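PDB 3GO2: putative L-alanine-DL-glutamate epimerase from Burkholderia xenovorans, which probably acts as a magnesium-dependent racemase or epimerase of the mandelate racemase/muconate lactonizing enzyme family, its exact substrate being uncertain. Local coordinates for residues 11-14 and 19-22; 35-40 and 44-49; 128-133 and 148-153. All coordinates share one frame; numbering follows the deposited sequence.

Contact 1 (11-14 and 19-22); sequences LCCD and NYHF
Cys13 and Tyr20 face each other as a hydrogen-bonded pair in the antiparallel hairpin that opens the N-terminal domain of this enolase-superfamily protein, joining strand 5-14 to strand 19-27. Cys13 N reaches Tyr20 O at 3.0 Å, and Tyr20 N returns to Cys13 O at 2.9 Å; Leu11 and Phe22 form the second such pair two residues away. On the face carrying Leu11, Cys13, Tyr20 and Phe22, the last three are buried, covered by Ile384 of helix 381-386 and Leu355 of helix 352-355. Here the Cys13 sulfur, placed between its own backbone N and carbonyl carbon (chi1 72°), lies 4.0 Å from Tyr20 CB while meeting the Phe22 ring at its edge, near the ring plane. The Tyr20 hydroxyl extends to Glu352. The other face, bearing Cys12 and His21, is partly exposed and holds a water. This water bridges Leu11 O and His21 ND1, lying 2.8 Å from the imidazole nitrogen at the edge of the ring. Phe37 of the next strand also meets this imidazole. Over one face of the His21 ring, offset toward its rim, sits the Cys12 sulfur, with SG 3.5 Å from His21 CE1.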
loop_
_atom_site.group_PDB
_atom_site.type_symbol
_atom_site.label_atom_id
_atom_site.label_comp_id
_atom_site.label_asym_id
_atom_site.label_seq_id
_atom_site.Cartn_x
_atom_site.Cartn_y
_atom_site.Cartn_z
ATOM N N LEU A 11 -4.319 17.888 -45.589
ATOM C CA LEU A 11 -5.390 17.723 -46.563
ATOM C C LEU A 11 -6.596 17.091 -45.897
ATOM O O LEU A 11 -6.473 16.404 -44.887
ATOM C CB LEU A 11 -4.946 16.834 -47.733
ATOM C CG LEU A 11 -3.799 17.268 -48.656
ATOM C CD1 LEU A 11 -2.411 17.399 -47.967
ATOM C CD2 LEU A 11 -3.697 16.258 -49.815
ATOM N N CYS A 12 -7.764 17.299 -46.474
ATOM C CA CYS A 12 -9.012 16.764 -45.893
ATOM C C CYS A 12 -9.976 16.373 -47.009
ATOM O O CYS A 12 -10.037 17.043 -48.032
ATOM C CB CYS A 12 -9.609 17.828 -44.975
ATOM S SG CYS A 12 -11.110 17.345 -44.115
ATOM N N CYS A 13 -10.695 15.259 -46.848
ATOM C CA CYS A 13 -11.707 14.873 -47.815
ATOM C C CYS A 13 -12.919 14.265 -47.143
ATOM O O CYS A 13 -12.879 13.824 -45.981
ATOM C CB CYS A 13 -11.121 13.914 -48.853
ATOM S SG CYS A 13 -10.787 12.242 -48.239
ATOM N N ASP A 14 -14.014 14.241 -47.886
ATOM C CA ASP A 14 -15.270 13.678 -47.397
ATOM C C ASP A 14 -15.137 12.173 -47.177
ATOM O O ASP A 14 -14.607 11.463 -48.030
ATOM C CB ASP A 14 -16.370 13.885 -48.450
ATOM C CG ASP A 14 -17.712 13.449 -47.955
ATOM O OD1 ASP A 14 -18.114 13.919 -46.883
ATOM O OD2 ASP A 14 -18.346 12.612 -48.611
ATOM N N ASN A 19 -14.990 13.230 -41.981
ATOM C CA ASN A 19 -13.950 13.474 -42.957
ATOM C C ASN A 19 -12.727 12.648 -42.646
ATOM O O ASN A 19 -12.527 12.218 -41.501
ATOM C CB ASN A 19 -13.557 14.938 -42.933
ATOM C CG ASN A 19 -14.702 15.839 -43.344
ATOM O OD1 ASN A 19 -15.430 15.520 -44.285
ATOM N ND2 ASN A 19 -14.857 16.961 -42.653
ATOM N N TYR A 20 -11.892 12.467 -43.656
ATOM C CA TYR A 20 -10.541 11.971 -43.434
ATOM C C TYR A 20 -9.593 13.142 -43.484
ATOM O O TYR A 20 -9.831 14.087 -44.212
ATOM C CB TYR A 20 -10.110 11.024 -44.526
ATOM C CG TYR A 20 -10.801 9.690 -44.595
ATOM C CD1 TYR A 20 -11.403 9.091 -43.481
ATOM C CD2 TYR A 20 -10.767 8.966 -45.778
ATOM C CE1 TYR A 20 -11.994 7.860 -43.577
ATOM C CE2 TYR A 20 -11.349 7.732 -45.862
ATOM C CZ TYR A 20 -11.955 7.183 -44.762
ATOM O OH TYR A 20 -12.516 5.929 -44.878
ATOM N N HIS A 21 -8.500 13.062 -42.733
ATOM C CA HIS A 21 -7.456 14.060 -42.778
ATOM C C HIS A 21 -6.091 13.419 -42.996
ATOM O O HIS A 21 -5.854 12.301 -42.562
ATOM C CB HIS A 21 -7.395 14.845 -41.462
ATOM C CG HIS A 21 -8.673 15.531 -41.100
ATOM N ND1 HIS A 21 -8.835 16.895 -41.231
ATOM C CD2 HIS A 21 -9.824 15.060 -40.562
ATOM C CE1 HIS A 21 -10.041 17.234 -40.806
ATOM N NE2 HIS A 21 -10.663 16.143 -40.401
ATOM N N PHE A 22 -5.191 14.166 -43.625
ATOM C CA PHE A 22 -3.866 13.659 -43.970
ATOM C C PHE A 22 -2.815 14.697 -43.731
ATOM O O PHE A 22 -3.093 15.894 -43.883
ATOM C CB PHE A 22 -3.811 13.228 -45.454
ATOM C CG PHE A 22 -4.892 12.300 -45.842
ATOM C CD1 PHE A 22 -4.782 10.949 -45.585
ATOM C CD2 PHE A 22 -6.055 12.761 -46.435
ATOM C CE1 PHE A 22 -5.822 10.081 -45.914
ATOM C CE2 PHE A 22 -7.082 11.893 -46.776
ATOM C CZ PHE A 22 -6.973 10.570 -46.504
HETATM O O HOH W 1 -6.779 18.463 -42.359
#

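Contact 2 (35-40 and 44-49); sequences SEFDEG and PGVTAV
Glu39 OE2 is gripped by two donors of one residue: Thr47 OG1 at 2.6 Å and Thr47 N at 2.8 Å. The two bonds use the oxygen differently. The backbone N-H arrives nearly along the C-O axis, whereas the hydroxyl comes from above the carboxylate plane, 46° out of it. A water adds a longer link, donating to Glu39 OE2 at 3.3 Å and accepting from Ala48 N, so the carboxylate also reaches, through water, the next backbone N-H of the same turn. Glu39 gets there with its chain extended beyond CG (chi2 -174°), sliding past Val46 in the opposite direction, with its CG 4.0 Å from Val46 CB. A carboxylate accepting an N-H from the first turn of helix 46-57 would be expected to gain from the positive end of the helix dipole. Gly45 occupies the N-cap position, and the whole is a strand-loop-helix connection of the N-terminal domain, in which the chain leaves the three-stranded sheet at the end of strand 32-37 and turns back into the helix. Beside the polar grip is an apolar contact, Phe37 CD1 to Val46 CG1 at 3.5 Å; the Thr47 hydroxyl oxygen lies at the edge of the same ring. Val46 packs further on Val83 and Glu86 of helix 82-103. Around the turn, Pro44 touches Gln52 of a second subunit, and Ala48 packs on Gly45 of that subunit.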
loop_
_atom_site.group_PDB
_atom_site.type_symbol
_atom_site.label_atom_id
_atom_site.label_comp_id
_atom_site.label_asym_id
_atom_site.label_seq_id
_atom_site.Cartn_x
_atom_site.Cartn_y
_atom_site.Cartn_z
ATOM N N SER A 35 0.723 10.634 -43.536
ATOM C CA SER A 35 -0.051 9.971 -42.479
ATOM C C SER A 35 -1.512 10.325 -42.616
ATOM O O SER A 35 -1.892 11.208 -43.394
ATOM C CB SER A 35 0.465 10.397 -41.093
ATOM O OG SER A 35 0.157 11.761 -40.844
ATOM N N GLU A 36 -2.339 9.624 -41.860
ATOM C CA GLU A 36 -3.766 9.917 -41.786
ATOM C C GLU A 36 -4.055 10.217 -40.323
ATOM O O GLU A 36 -3.438 9.625 -39.459
ATOM C CB GLU A 36 -4.611 8.777 -42.343
ATOM C CG GLU A 36 -6.120 9.044 -42.265
ATOM C CD GLU A 36 -6.964 7.920 -42.844
ATOM O OE1 GLU A 36 -6.411 7.053 -43.524
ATOM O OE2 GLU A 36 -8.203 7.925 -42.608
ATOM N N PHE A 37 -4.901 11.203 -40.062
ATOM C CA PHE A 37 -5.357 11.529 -38.700
ATOM C C PHE A 37 -6.863 11.832 -38.709
ATOM O O PHE A 37 -7.500 11.829 -39.750
ATOM C CB PHE A 37 -4.525 12.668 -38.087
ATOM C CG PHE A 37 -4.704 14.019 -38.732
ATOM C CD1 PHE A 37 -5.581 14.972 -38.194
ATOM C CD2 PHE A 37 -3.993 14.352 -39.857
ATOM C CE1 PHE A 37 -5.699 16.242 -38.764
ATOM C CE2 PHE A 37 -4.136 15.603 -40.449
ATOM C CZ PHE A 37 -5.006 16.540 -39.912
ATOM N N ASP A 38 -7.435 12.077 -37.535
ATOM C CA ASP A 38 -8.863 12.197 -37.365
ATOM C C ASP A 38 -9.197 13.338 -36.419
ATOM O O ASP A 38 -8.477 13.565 -35.433
ATOM C CB ASP A 38 -9.386 10.868 -36.822
ATOM C CG ASP A 38 -10.829 10.922 -36.425
ATOM O OD1 ASP A 38 -11.677 10.707 -37.322
ATOM O OD2 ASP A 38 -11.103 11.155 -35.218
ATOM N N GLU A 39 -10.283 14.040 -36.716
ATOM C CA GLU A 39 -10.843 15.034 -35.790
ATOM C C GLU A 39 -12.244 14.654 -35.308
ATOM O O GLU A 39 -12.727 15.200 -34.304
ATOM C CB GLU A 39 -10.914 16.400 -36.437
ATOM C CG GLU A 39 -9.554 17.019 -36.680
ATOM C CD GLU A 39 -9.605 18.425 -37.179
ATOM O OE1 GLU A 39 -10.713 18.936 -37.411
ATOM O OE2 GLU A 39 -8.524 19.021 -37.342
ATOM N N GLY A 40 -12.889 13.735 -36.015
ATOM C CA GLY A 40 -14.254 13.297 -35.668
ATOM C C GLY A 40 -14.478 12.619 -34.330
ATOM O O GLY A 40 -15.539 12.806 -33.722
ATOM N N PRO A 44 -11.602 17.988 -32.083
ATOM C CA PRO A 44 -11.448 19.228 -32.824
ATOM C C PRO A 44 -10.088 19.886 -32.568
ATOM O O PRO A 44 -9.600 19.851 -31.443
ATOM C CB PRO A 44 -12.556 20.122 -32.247
ATOM C CG PRO A 44 -12.796 19.585 -30.859
ATOM C CD PRO A 44 -12.557 18.109 -30.960
ATOM N N GLY A 45 -9.498 20.485 -33.600
ATOM C CA GLY A 45 -8.274 21.260 -33.436
ATOM C C GLY A 45 -6.972 20.592 -33.863
ATOM O O GLY A 45 -5.908 21.246 -33.872
ATOM N N VAL A 46 -7.008 19.294 -34.196
ATOM C CA VAL A 46 -5.748 18.599 -34.555
ATOM C C VAL A 46 -5.037 19.265 -35.739
ATOM O O VAL A 46 -3.822 19.454 -35.733
ATOM C CB VAL A 46 -5.957 17.090 -34.870
ATOM C CG1 VAL A 46 -4.618 16.432 -35.154
ATOM C CG2 VAL A 46 -6.672 16.395 -33.677
ATOM N N THR A 47 -5.810 19.636 -36.758
ATOM C CA THR A 47 -5.235 20.308 -37.925
ATOM C C THR A 47 -4.495 21.582 -37.525
ATOM O O THR A 47 -3.407 21.868 -38.023
ATOM C CB THR A 47 -6.300 20.615 -38.998
ATOM O OG1 THR A 47 -6.998 19.407 -39.381
ATOM C CG2 THR A 47 -5.649 21.290 -40.223
ATOM N N ALA A 48 -5.072 22.354 -36.604
ATOM C CA ALA A 48 -4.444 23.601 -36.180
ATOM C C ALA A 48 -3.120 23.370 -35.478
ATOM O O ALA A 48 -2.166 24.124 -35.659
ATOM C CB ALA A 48 -5.395 24.400 -35.293
ATOM N N VAL A 49 -3.070 22.333 -34.645
ATOM C CA VAL A 49 -1.829 21.918 -33.999
ATOM C C VAL A 49 -0.754 21.566 -35.018
ATOM O O VAL A 49 0.392 22.027 -34.939
ATOM C CB VAL A 49 -2.064 20.692 -33.039
ATOM C CG1 VAL A 49 -0.742 20.205 -32.470
ATOM C CG2 VAL A 49 -3.062 21.074 -31.922
HETATM O O HOH W 2 -8.207 22.165 -36.403
#

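Contact 3 (128-133 and 148-153); sequences TWRINH and KRTAEE
The guanidinium of Arg130 has Thr150 CG2 over one face, 4.0 Å from its NH1, while the carboxylate of Glu153 and a water take places at its edge. The edge contact is a bidentate, end-on salt bridge that pairs each terminal nitrogen with its own oxygen: Arg130 NH1 to Glu153 OE1 at 2.8 Å, and Arg130 NH2 to Glu153 OE2 at 3.0 Å. Both bonds are nearly straight at the hydrogen, and both oxygens lie close to the guanidinium plane. The carboxylate is not coplanar with it, however. The two planes are 48° apart, and each nitrogen therefore meets its oxygen from above the carboxylate plane.

Extended side chains span the gap between the helices, whose nearest CA atoms, those of Arg130 and Thr150, are 8.8 Å apart. Glu153 sets out with CG opposite its backbone N (chi1 178°) and continues extended to the carboxylate; Arg130 is stretched from CG to NE. A water fills in beside the salt bridge, accepting from Arg130 NH1 at 2.8 Å and donating to Thr150 OG1 at 2.7 Å. That hydroxyl is also bonded to Gly146 O within its own helix.

Each charge has a second partner, since Arg130 NE pairs with Asp347 and Glu153 OE2 with Arg157. This network of alternating charges probably keeps the groups ionised and restricts rotation of the guanidinium. The preceding residue, Trp129, neighbours the ligand site, stacking on His125, which binds fumarate and 2-oxoglutarate in other structures of this protein. The salt bridge thus ties helix 128-132 to helix 144-156, with Trp123 of strand 118-123 touching both Arg130 and Glu153, and Val141 of the intervening loop packing against Arg130 and Thr150.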
loop_
_atom_site.group_PDB
_atom_site.type_symbol
_atom_site.label_atom_id
_atom_site.label_comp_id
_atom_site.label_asym_id
_atom_site.label_seq_id
_atom_site.Cartn_x
_atom_site.Cartn_y
_atom_site.Cartn_z
ATOM N N THR A 128 -22.534 -2.227 -36.352
ATOM C CA THR A 128 -22.669 -0.829 -36.001
ATOM C C THR A 128 -22.738 0.152 -37.178
ATOM O O THR A 128 -23.608 1.026 -37.199
ATOM C CB THR A 128 -21.519 -0.457 -35.064
ATOM O OG1 THR A 128 -21.470 -1.403 -34.002
ATOM C CG2 THR A 128 -21.629 0.953 -34.545
ATOM N N TRP A 129 -21.824 0.007 -38.138
ATOM C CA TRP A 129 -21.800 0.839 -39.331
ATOM C C TRP A 129 -23.051 0.672 -40.199
ATOM O O TRP A 129 -23.574 1.651 -40.687
ATOM C CB TRP A 129 -20.544 0.550 -40.153
ATOM C CG TRP A 129 -19.282 1.292 -39.763
ATOM C CD1 TRP A 129 -18.088 1.237 -40.427
ATOM C CD2 TRP A 129 -19.071 2.180 -38.649
ATOM N NE1 TRP A 129 -17.154 2.021 -39.801
ATOM C CE2 TRP A 129 -17.729 2.607 -38.708
ATOM C CE3 TRP A 129 -19.872 2.627 -37.596
ATOM C CZ2 TRP A 129 -17.165 3.464 -37.756
ATOM C CZ3 TRP A 129 -19.324 3.494 -36.669
ATOM C CH2 TRP A 129 -17.979 3.901 -36.752
ATOM N N ARG A 130 -23.530 -0.554 -40.373
ATOM C CA ARG A 130 -24.757 -0.772 -41.152
ATOM C C ARG A 130 -26.001 -0.265 -40.451
ATOM O O ARG A 130 -27.000 0.038 -41.090
ATOM C CB ARG A 130 -24.919 -2.253 -41.519
ATOM C CG ARG A 130 -23.857 -2.727 -42.488
ATOM C CD ARG A 130 -23.879 -4.219 -42.726
ATOM N NE ARG A 130 -22.722 -4.642 -43.495
ATOM C CZ ARG A 130 -22.609 -5.810 -44.121
ATOM N NH1 ARG A 130 -23.597 -6.702 -44.070
ATOM N NH2 ARG A 130 -21.513 -6.080 -44.796
ATOM N N ILE A 131 -25.970 -0.179 -39.130
ATOM C CA ILE A 131 -27.099 0.362 -38.392
ATOM C C ILE A 131 -27.055 1.886 -38.350
ATOM O O ILE A 131 -28.076 2.565 -38.572
ATOM C CB ILE A 131 -27.127 -0.159 -36.937
ATOM C CG1 ILE A 131 -27.332 -1.680 -36.889
ATOM C CG2 ILE A 131 -28.184 0.591 -36.105
ATOM C CD1 ILE A 131 -27.084 -2.259 -35.512
ATOM N N ASN A 132 -25.873 2.434 -38.046
ATOM C CA ASN A 132 -25.719 3.868 -37.801
ATOM C C ASN A 132 -25.523 4.709 -39.059
ATOM O O ASN A 132 -25.966 5.871 -39.094
ATOM C CB ASN A 132 -24.540 4.131 -36.850
ATOM C CG ASN A 132 -24.790 3.654 -35.437
ATOM O OD1 ASN A 132 -25.897 3.269 -35.064
ATOM N ND2 ASN A 132 -23.753 3.723 -34.618
ATOM N N HIS A 133 -24.876 4.136 -40.080
ATOM C CA HIS A 133 -24.556 4.876 -41.304
ATOM C C HIS A 133 -24.965 4.120 -42.573
ATOM O O HIS A 133 -24.153 3.913 -43.476
ATOM C CB HIS A 133 -23.059 5.231 -41.290
ATOM C CG HIS A 133 -22.624 5.908 -40.034
ATOM N ND1 HIS A 133 -23.042 7.178 -39.695
ATOM C CD2 HIS A 133 -21.816 5.498 -39.028
ATOM C CE1 HIS A 133 -22.525 7.513 -38.528
ATOM N NE2 HIS A 133 -21.775 6.514 -38.101
ATOM N N LYS A 148 -28.404 -10.669 -37.062
ATOM C CA LYS A 148 -28.051 -12.061 -37.261
ATOM C C LYS A 148 -27.397 -12.259 -38.626
ATOM O O LYS A 148 -26.358 -12.891 -38.735
ATOM C CB LYS A 148 -29.281 -12.961 -37.139
ATOM C CG LYS A 148 -28.977 -14.423 -37.348
ATOM C CD LYS A 148 -30.224 -15.250 -37.205
ATOM C CE LYS A 148 -29.974 -16.723 -37.540
ATOM N NZ LYS A 148 -31.075 -17.600 -37.041
ATOM N N ARG A 149 -28.008 -11.714 -39.665
ATOM C CA ARG A 149 -27.477 -11.902 -41.014
ATOM C C ARG A 149 -26.101 -11.310 -41.200
ATOM O O ARG A 149 -25.318 -11.845 -41.955
ATOM C CB ARG A 149 -28.413 -11.312 -42.048
ATOM C CG ARG A 149 -29.679 -12.123 -42.213
ATOM C CD ARG A 149 -30.425 -11.666 -43.460
ATOM N NE ARG A 149 -30.704 -10.228 -43.497
ATOM C CZ ARG A 149 -31.813 -9.656 -43.054
ATOM N NH1 ARG A 149 -31.958 -8.337 -43.146
ATOM N NH2 ARG A 149 -32.788 -10.385 -42.516
ATOM N N THR A 150 -25.828 -10.193 -40.520
ATOM C CA THR A 150 -24.508 -9.574 -40.601
ATOM C C THR A 150 -23.436 -10.486 -40.002
ATOM O O THR A 150 -22.348 -10.615 -40.563
ATOM C CB THR A 150 -24.481 -8.197 -39.916
ATOM O OG1 THR A 150 -25.515 -7.357 -40.431
ATOM C CG2 THR A 150 -23.164 -7.512 -40.145
ATOM N N ALA A 151 -23.729 -11.111 -38.856
ATOM C CA ALA A 151 -22.803 -12.068 -38.251
ATOM C C ALA A 151 -22.622 -13.290 -39.150
ATOM O O ALA A 151 -21.513 -13.793 -39.286
ATOM C CB ALA A 151 -23.282 -12.491 -36.885
ATOM N N GLU A 152 -23.705 -13.760 -39.768
ATOM C CA GLU A 152 -23.588 -14.853 -40.775
ATOM C C GLU A 152 -22.656 -14.480 -41.932
ATOM O O GLU A 152 -21.888 -15.311 -42.411
ATOM C CB GLU A 152 -24.959 -15.242 -41.333
ATOM C CG GLU A 152 -25.920 -15.858 -40.306
ATOM C CD GLU A 152 -27.321 -16.175 -40.854
ATOM O OE1 GLU A 152 -27.809 -15.490 -41.791
ATOM O OE2 GLU A 152 -27.933 -17.111 -40.291
ATOM N N GLU A 153 -22.762 -13.251 -42.418
ATOM C CA GLU A 153 -21.898 -12.776 -43.488
ATOM C C GLU A 153 -20.420 -12.769 -43.042
ATOM O O GLU A 153 -19.530 -13.203 -43.781
ATOM C CB GLU A 153 -22.357 -11.397 -43.982
ATOM C CG GLU A 153 -21.477 -10.837 -45.045
ATOM C CD GLU A 153 -21.888 -9.481 -45.517
ATOM O OE1 GLU A 153 -23.088 -9.127 -45.472
ATOM O OE2 GLU A 153 -20.976 -8.779 -45.971
HETATM O O HOH W 3 -26.138 -7.135 -43.015
#

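In the fold
The three contacts follow one another along the chain, each closing before the next opens. Contacts 1 and 2 are neighbours in the N-terminal domain, their centres about 9 Å apart: strand 19-27 of the hairpin lies beside strand 32-37 in the three-stranded antiparallel sheet, and His21 O probably accepts a hydrogen bond from Phe37 N. Contact 2 then carries the chain from that sheet into helix 46-57. Contact 3 lies apart, its centre about 26 Å from that of contact 1 and about 28 Å from that of contact 2, where helices 128-132 and 144-156 precede barrel strand 161-168. Together they sample the two-domain plan of the enolase superfamily, a capping domain packed against a barrel that carries the magnesium ligands Asp219, Glu245 and Glu269.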